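Local structure of protein Amuc_1100 (Akkermansia muciniphila, 6KNY) at residues Phe80-Ile85 and Asp97-Leu102; Ile206-Glu211 and Gln264-Gln268. The protein is of unknown function but carries a predicted transmembrane helix, absent from this monomeric construct. All coordinates share one frame; numbering follows the deposited sequence.

Interaction 1. Residues Phe80-Ile85 and Asp97-Leu102; sequences FRDSLI and DTSSWL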
loop_
_atom_site.group_PDB
_atom_site.type_symbol
_atom_site.label_atom_id
_atom_site.label_comp_id
_atom_site.label_asym_id
_atom_site.label_seq_id
_atom_site.Cartn_x
_atom_site.Cartn_y
_atom_site.Cartn_z
ATOM N N PHE A 80 1.512 12.915 -0.667
ATOM C CA PHE A 80 2.234 11.645 -0.702
ATOM C C PHE A 80 2.790 11.378 -2.090
ATOM O O PHE A 80 3.929 10.921 -2.240
ATOM C CB PHE A 80 1.312 10.502 -0.272
ATOM C CG PHE A 80 1.079 10.426 1.222
ATOM C CD1 PHE A 80 1.868 11.161 2.098
ATOM C CD2 PHE A 80 0.083 9.610 1.744
ATOM C CE1 PHE A 80 1.659 11.090 3.470
ATOM C CE2 PHE A 80 -0.125 9.531 3.127
ATOM C CZ PHE A 80 0.662 10.269 3.983
ATOM N N ARG A 81 1.994 11.663 -3.120
ATOM C CA ARG A 81 2.433 11.410 -4.491
ATOM C C ARG A 81 3.642 12.267 -4.837
ATOM O O ARG A 81 4.641 11.773 -5.379
ATOM C CB ARG A 81 1.288 11.668 -5.474
ATOM C CG ARG A 81 1.755 11.760 -6.937
ATOM C CD ARG A 81 0.622 11.559 -7.912
ATOM N NE ARG A 81 1.072 11.651 -9.299
ATOM C CZ ARG A 81 1.289 12.794 -9.946
ATOM N NH1 ARG A 81 1.099 13.952 -9.330
ATOM N NH2 ARG A 81 1.701 12.777 -11.211
ATOM N N ASP A 82 3.578 13.552 -4.503
ATOM C CA ASP A 82 4.673 14.457 -4.831
ATOM C C ASP A 82 5.946 14.084 -4.081
ATOM O O ASP A 82 7.046 14.161 -4.636
ATOM C CB ASP A 82 4.236 15.888 -4.543
ATOM C CG ASP A 82 3.165 16.363 -5.506
ATOM O OD1 ASP A 82 2.430 15.521 -6.055
ATOM O OD2 ASP A 82 3.092 17.575 -5.756
ATOM N N SER A 83 5.816 13.620 -2.837
ATOM C CA SER A 83 6.991 13.164 -2.094
ATOM C C SER A 83 7.567 11.890 -2.700
ATOM O O SER A 83 8.789 11.745 -2.817
ATOM C CB SER A 83 6.646 12.940 -0.625
ATOM O OG SER A 83 6.691 14.167 0.066
ATOM N N LEU A 84 6.695 10.953 -3.096
ATOM C CA LEU A 84 7.168 9.699 -3.677
ATOM C C LEU A 84 7.917 9.954 -4.980
ATOM O O LEU A 84 9.016 9.432 -5.188
ATOM C CB LEU A 84 5.989 8.748 -3.907
ATOM C CG LEU A 84 6.338 7.466 -4.675
ATOM C CD1 LEU A 84 7.389 6.683 -3.894
ATOM C CD2 LEU A 84 5.091 6.608 -4.963
ATOM N N ILE A 85 7.335 10.757 -5.863
ATOM C CA ILE A 85 8.003 11.096 -7.124
ATOM C C ILE A 85 9.372 11.704 -6.856
ATOM O O ILE A 85 10.376 11.306 -7.454
ATOM C CB ILE A 85 7.120 12.047 -7.947
ATOM C CG1 ILE A 85 5.891 11.298 -8.469
ATOM C CG2 ILE A 85 7.957 12.709 -9.072
ATOM C CD1 ILE A 85 4.842 12.209 -9.058
ATOM N N ASP A 97 3.448 7.274 -14.135
ATOM C CA ASP A 97 2.421 8.173 -13.638
ATOM C C ASP A 97 1.384 7.406 -12.842
ATOM O O ASP A 97 0.962 7.853 -11.769
ATOM C CB ASP A 97 1.759 8.920 -14.790
ATOM C CG ASP A 97 0.927 10.085 -14.304
ATOM O OD1 ASP A 97 1.360 10.748 -13.342
ATOM O OD2 ASP A 97 -0.149 10.333 -14.873
ATOM N N THR A 98 0.989 6.223 -13.329
ATOM C CA THR A 98 -0.057 5.469 -12.649
ATOM C C THR A 98 0.408 5.000 -11.273
ATOM O O THR A 98 -0.290 5.227 -10.278
ATOM C CB THR A 98 -0.527 4.290 -13.501
ATOM O OG1 THR A 98 0.580 3.423 -13.801
ATOM C CG2 THR A 98 -1.193 4.794 -14.785
ATOM N N SER A 99 1.596 4.365 -11.190
ATOM C CA SER A 99 2.155 3.981 -9.887
ATOM C C SER A 99 2.175 5.141 -8.899
ATOM O O SER A 99 1.920 4.956 -7.691
ATOM C CB SER A 99 3.579 3.454 -10.036
ATOM O OG SER A 99 3.579 2.136 -10.517
ATOM N N SER A 100 2.514 6.342 -9.381
ATOM C CA SER A 100 2.768 7.436 -8.447
ATOM C C SER A 100 1.503 7.841 -7.718
ATOM O O SER A 100 1.593 8.479 -6.673
ATOM C CB SER A 100 3.355 8.656 -9.165
ATOM O OG SER A 100 2.417 9.208 -10.081
ATOM N N TRP A 101 0.336 7.442 -8.215
ATOM C CA TRP A 101 -0.917 7.756 -7.547
ATOM C C TRP A 101 -1.290 6.750 -6.466
ATOM O O TRP A 101 -2.364 6.880 -5.870
ATOM C CB TRP A 101 -2.045 7.854 -8.567
ATOM C CG TRP A 101 -2.035 9.153 -9.290
ATOM C CD1 TRP A 101 -1.585 9.387 -10.566
ATOM C CD2 TRP A 101 -2.486 10.419 -8.784
ATOM N NE1 TRP A 101 -1.735 10.716 -10.880
ATOM C CE2 TRP A 101 -2.281 11.373 -9.808
ATOM C CE3 TRP A 101 -3.035 10.837 -7.566
ATOM C CZ2 TRP A 101 -2.608 12.722 -9.649
ATOM C CZ3 TRP A 101 -3.364 12.180 -7.411
ATOM C CH2 TRP A 101 -3.143 13.107 -8.442
ATOM N N LEU A 102 -0.452 5.736 -6.227
ATOM C CA LEU A 102 -0.571 4.834 -5.079
ATOM C C LEU A 102 -1.872 4.028 -5.080
ATOM O O LEU A 102 -2.341 3.612 -4.014
ATOM C CB LEU A 102 -0.441 5.614 -3.763
ATOM C CG LEU A 102 0.943 6.230 -3.556
ATOM C CD1 LEU A 102 0.915 7.233 -2.401
ATOM C CD2 LEU A 102 2.002 5.149 -3.330
#
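Arg81 reaches out from helix 70-91 and lays its guanidinium almost flat on the indole of Trp101, the two planes about 11° apart. The overlap is offset. CD of Arg81 sits over the centre of the indole, 3.5 Å from the centroid of the six-membered ring, which is a CH-pi contact, while CZ lies off-centre at 4.2 Å from the centroid of the five-membered ring in a cation-pi arrangement. The other face of the guanidinium is covered by CD1 of Ile85, one turn along the same helix, so the group is sandwiched. Its reach comes from a side chain extended from CG to NE, with CG anti to the backbone N (chi1 166°).

Two bonds come at the guanidinium edge, both from somewhat out of its plane, and together with the stack they limit its rotation. NE donates to Ser100 OG at 2.9 Å, and NH2 makes a salt bridge to Asp97 OD1 at 3.0 Å, the carboxylate plane turned steeply, 75°, against the guanidinium. Ser100 OG in turn donates to Asp97 O at 2.6 Å, which ties the arginine's partner back into the short helix 97-100 that follows strand 94-95. The contact thus docks this turn against the long helix, and the chain leaves it at Leu102 with positive phi.

Beyond the polar group, toward Leu102, the contact is apolar. Leu102 divides its branches: CD1 touches CB of Phe80 at 3.9 Å, and CD2 meets CD2 of Leu84 at 3.8 Å, the two leucines crossing at a slant. Phe80 and Leu84 also lean on helix 117-134, through Leu124 and Val131 respectively.

Interaction 2. Residues Ile206-Glu211 and Gln264-Gln268; sequences IRIRNE and QVFVQ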
loop_
_atom_site.group_PDB
_atom_site.type_symbol
_atom_site.label_atom_id
_atom_site.label_comp_id
_atom_site.label_asym_id
_atom_site.label_seq_id
_atom_site.Cartn_x
_atom_site.Cartn_y
_atom_site.Cartn_z
ATOM N N ILE A 206 1.944 -14.229 -5.848
ATOM C CA ILE A 206 3.119 -13.517 -6.348
ATOM C C ILE A 206 3.609 -14.207 -7.616
ATOM O O ILE A 206 3.509 -15.431 -7.743
ATOM C CB ILE A 206 4.240 -13.434 -5.290
ATOM C CG1 ILE A 206 5.389 -12.544 -5.815
ATOM C CG2 ILE A 206 4.739 -14.834 -4.874
ATOM C CD1 ILE A 206 6.361 -12.105 -4.728
ATOM N N ARG A 207 4.094 -13.413 -8.576
ATOM C CA ARG A 207 4.817 -13.918 -9.736
ATOM C C ARG A 207 6.183 -13.246 -9.765
ATOM O O ARG A 207 6.288 -12.021 -9.591
ATOM C CB ARG A 207 4.047 -13.678 -11.048
ATOM C CG ARG A 207 4.633 -14.431 -12.284
ATOM C CD ARG A 207 3.807 -14.249 -13.590
ATOM N NE ARG A 207 2.356 -14.355 -13.396
ATOM C CZ ARG A 207 1.554 -15.156 -14.102
ATOM N NH1 ARG A 207 0.248 -15.192 -13.853
ATOM N NH2 ARG A 207 2.055 -15.927 -15.058
ATOM N N ILE A 208 7.224 -14.062 -9.945
ATOM C CA ILE A 208 8.615 -13.624 -10.054
ATOM C C ILE A 208 9.155 -14.177 -11.369
ATOM O O ILE A 208 9.051 -15.383 -11.625
ATOM C CB ILE A 208 9.456 -14.119 -8.866
ATOM C CG1 ILE A 208 8.777 -13.748 -7.531
ATOM C CG2 ILE A 208 10.873 -13.553 -8.925
ATOM C CD1 ILE A 208 9.440 -14.376 -6.319
ATOM N N ARG A 209 9.731 -13.311 -12.201
ATOM C CA ARG A 209 10.110 -13.716 -13.548
ATOM C C ARG A 209 11.439 -13.073 -13.929
ATOM O O ARG A 209 11.588 -11.851 -13.830
ATOM C CB ARG A 209 9.014 -13.318 -14.545
ATOM C CG ARG A 209 9.260 -13.775 -15.964
ATOM C CD ARG A 209 8.033 -14.458 -16.537
ATOM N NE ARG A 209 8.382 -15.637 -17.331
ATOM C CZ ARG A 209 7.521 -16.608 -17.625
ATOM N NH1 ARG A 209 6.278 -16.531 -17.179
ATOM N NH2 ARG A 209 7.900 -17.652 -18.349
ATOM N N ASN A 210 12.412 -13.895 -14.326
ATOM C CA ASN A 210 13.588 -13.367 -15.019
ATOM C C ASN A 210 13.164 -12.671 -16.303
ATOM O O ASN A 210 12.358 -13.200 -17.070
ATOM C CB ASN A 210 14.567 -14.487 -15.363
ATOM C CG ASN A 210 15.251 -15.060 -14.159
ATOM O OD1 ASN A 210 15.346 -14.419 -13.112
ATOM N ND2 ASN A 210 15.757 -16.273 -14.308
ATOM N N GLU A 211 13.686 -11.472 -16.534
ATOM C CA GLU A 211 13.491 -10.883 -17.850
ATOM C C GLU A 211 14.488 -11.457 -18.853
ATOM O O GLU A 211 14.289 -11.320 -20.066
ATOM C CB GLU A 211 13.567 -9.352 -17.754
ATOM C CG GLU A 211 12.828 -8.826 -16.497
ATOM C CD GLU A 211 11.883 -7.653 -16.741
ATOM O OE1 GLU A 211 11.098 -7.699 -17.712
ATOM O OE2 GLU A 211 11.894 -6.700 -15.931
ATOM N N GLN A 264 17.604 -8.294 -14.750
ATOM C CA GLN A 264 16.433 -7.712 -14.112
ATOM C C GLN A 264 15.442 -8.816 -13.776
ATOM O O GLN A 264 15.263 -9.763 -14.551
ATOM C CB GLN A 264 15.756 -6.682 -15.017
ATOM C CG GLN A 264 16.518 -5.359 -15.191
ATOM C CD GLN A 264 16.505 -4.473 -13.956
ATOM O OE1 GLN A 264 17.452 -4.460 -13.172
ATOM N NE2 GLN A 264 15.439 -3.708 -13.793
ATOM N N VAL A 265 14.819 -8.697 -12.609
ATOM C CA VAL A 265 13.779 -9.613 -12.159
ATOM C C VAL A 265 12.485 -8.820 -12.004
ATOM O O VAL A 265 12.482 -7.736 -11.409
ATOM C CB VAL A 265 14.182 -10.292 -10.842
ATOM C CG1 VAL A 265 13.048 -11.160 -10.314
ATOM C CG2 VAL A 265 15.475 -11.097 -11.036
ATOM N N PHE A 266 11.400 -9.341 -12.558
ATOM C CA PHE A 266 10.105 -8.676 -12.504
ATOM C C PHE A 266 9.226 -9.370 -11.472
ATOM O O PHE A 266 9.137 -10.605 -11.465
ATOM C CB PHE A 266 9.460 -8.689 -13.885
ATOM C CG PHE A 266 7.975 -8.414 -13.889
ATOM C CD1 PHE A 266 7.051 -9.451 -13.749
ATOM C CD2 PHE A 266 7.500 -7.120 -14.068
ATOM C CE1 PHE A 266 5.684 -9.196 -13.769
ATOM C CE2 PHE A 266 6.135 -6.855 -14.097
ATOM C CZ PHE A 266 5.225 -7.891 -13.948
ATOM N N VAL A 267 8.611 -8.581 -10.616
ATOM C CA VAL A 267 7.731 -9.056 -9.578
ATOM C C VAL A 267 6.376 -8.415 -9.635
ATOM O O VAL A 267 6.254 -7.255 -9.806
ATOM C CB VAL A 267 8.273 -8.772 -8.178
ATOM C CG1 VAL A 267 7.339 -9.294 -7.108
ATOM C CG2 VAL A 267 9.629 -9.372 -7.996
ATOM N N GLN A 268 5.367 -9.227 -9.453
ATOM C CA GLN A 268 4.017 -8.790 -9.358
ATOM C C GLN A 268 3.397 -9.551 -8.219
ATOM O O GLN A 268 3.338 -10.757 -8.228
ATOM C CB GLN A 268 3.245 -8.966 -10.628
ATOM C CG GLN A 268 1.972 -8.175 -10.557
ATOM C CD GLN A 268 1.242 -8.073 -11.866
ATOM O OE1 GLN A 268 1.466 -7.156 -12.654
ATOM N NE2 GLN A 268 0.354 -9.014 -12.102
#
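Arg207 and Gln268 face each other as a hydrogen-bonded antiparallel pair, with Arg207 N giving to Gln268 O at 2.8 Å and Gln268 N returning the bond to Arg207 O. Arg209 and Phe266 repeat the pattern two residues on, Phe266 N and Arg209 N each bonding to the other residue's O. Past the strand, Glu211 N adds one more bond to Gln264 O at 3.1 Å. CA-H...O contacts, such as Val267 CA to Arg207 O at 3.3 Å, lie alongside the N-H...O bonds.

Strand 201-210 is an outermost strand of the mixed sheet within this chain, and here it runs antiparallel to strand 265-276, whose other side is bonded to strand 170-181.

Apolar contacts gather on the face bearing Ile208, Asn210, Val265 and Val267. CG2 of Ile208 touches CG1 of Val265 at 3.5 Å, the two side chains slanting across each other, and CD1 of Ile206 meets CG1 of Val267 at 3.8 Å. Helix 183-194 covers this face, Met190 lying on Ile208 and Val186 on both valines.

On the face of Arg207, Arg209, Phe266 and Gln268, Phe266 presents its ring edge to CB of Arg209. Its CB is met by Glu211 OE2 at 3.8 Å, a carboxylate brought there by a chain bent at chi2 (-133°). Nearer the backbone, CG of Glu211 lies 3.9 Å from CB of Gln264. The amide ends of both glutamines are held elsewhere: Gln264 NE2 by Gln180 and Ser140, Gln268 OE1 by Lys144.

In the fold
Interaction 1 comes first along the chain and closes before interaction 2 opens. Their centres lie 22 Å apart and their nearest atoms about 10 Å, so they do not touch. Only interaction 2 lies in the mixed sheet, pairing outermost strand 201-210 with the start of strand 265-276. Interaction 1 joins two helices beside the sheet's far end, where Leu84 and Ser100 touch Ile95 of strand 94-95. Strands 141-146 and 170-181 lie between. The first contact is partly buried, its centre 12 Å from the centre of the chain; the second is a surface contact, its centre 19 Å from that point, beside the unmodelled residues 213-261, and joins strands on either side of that gap.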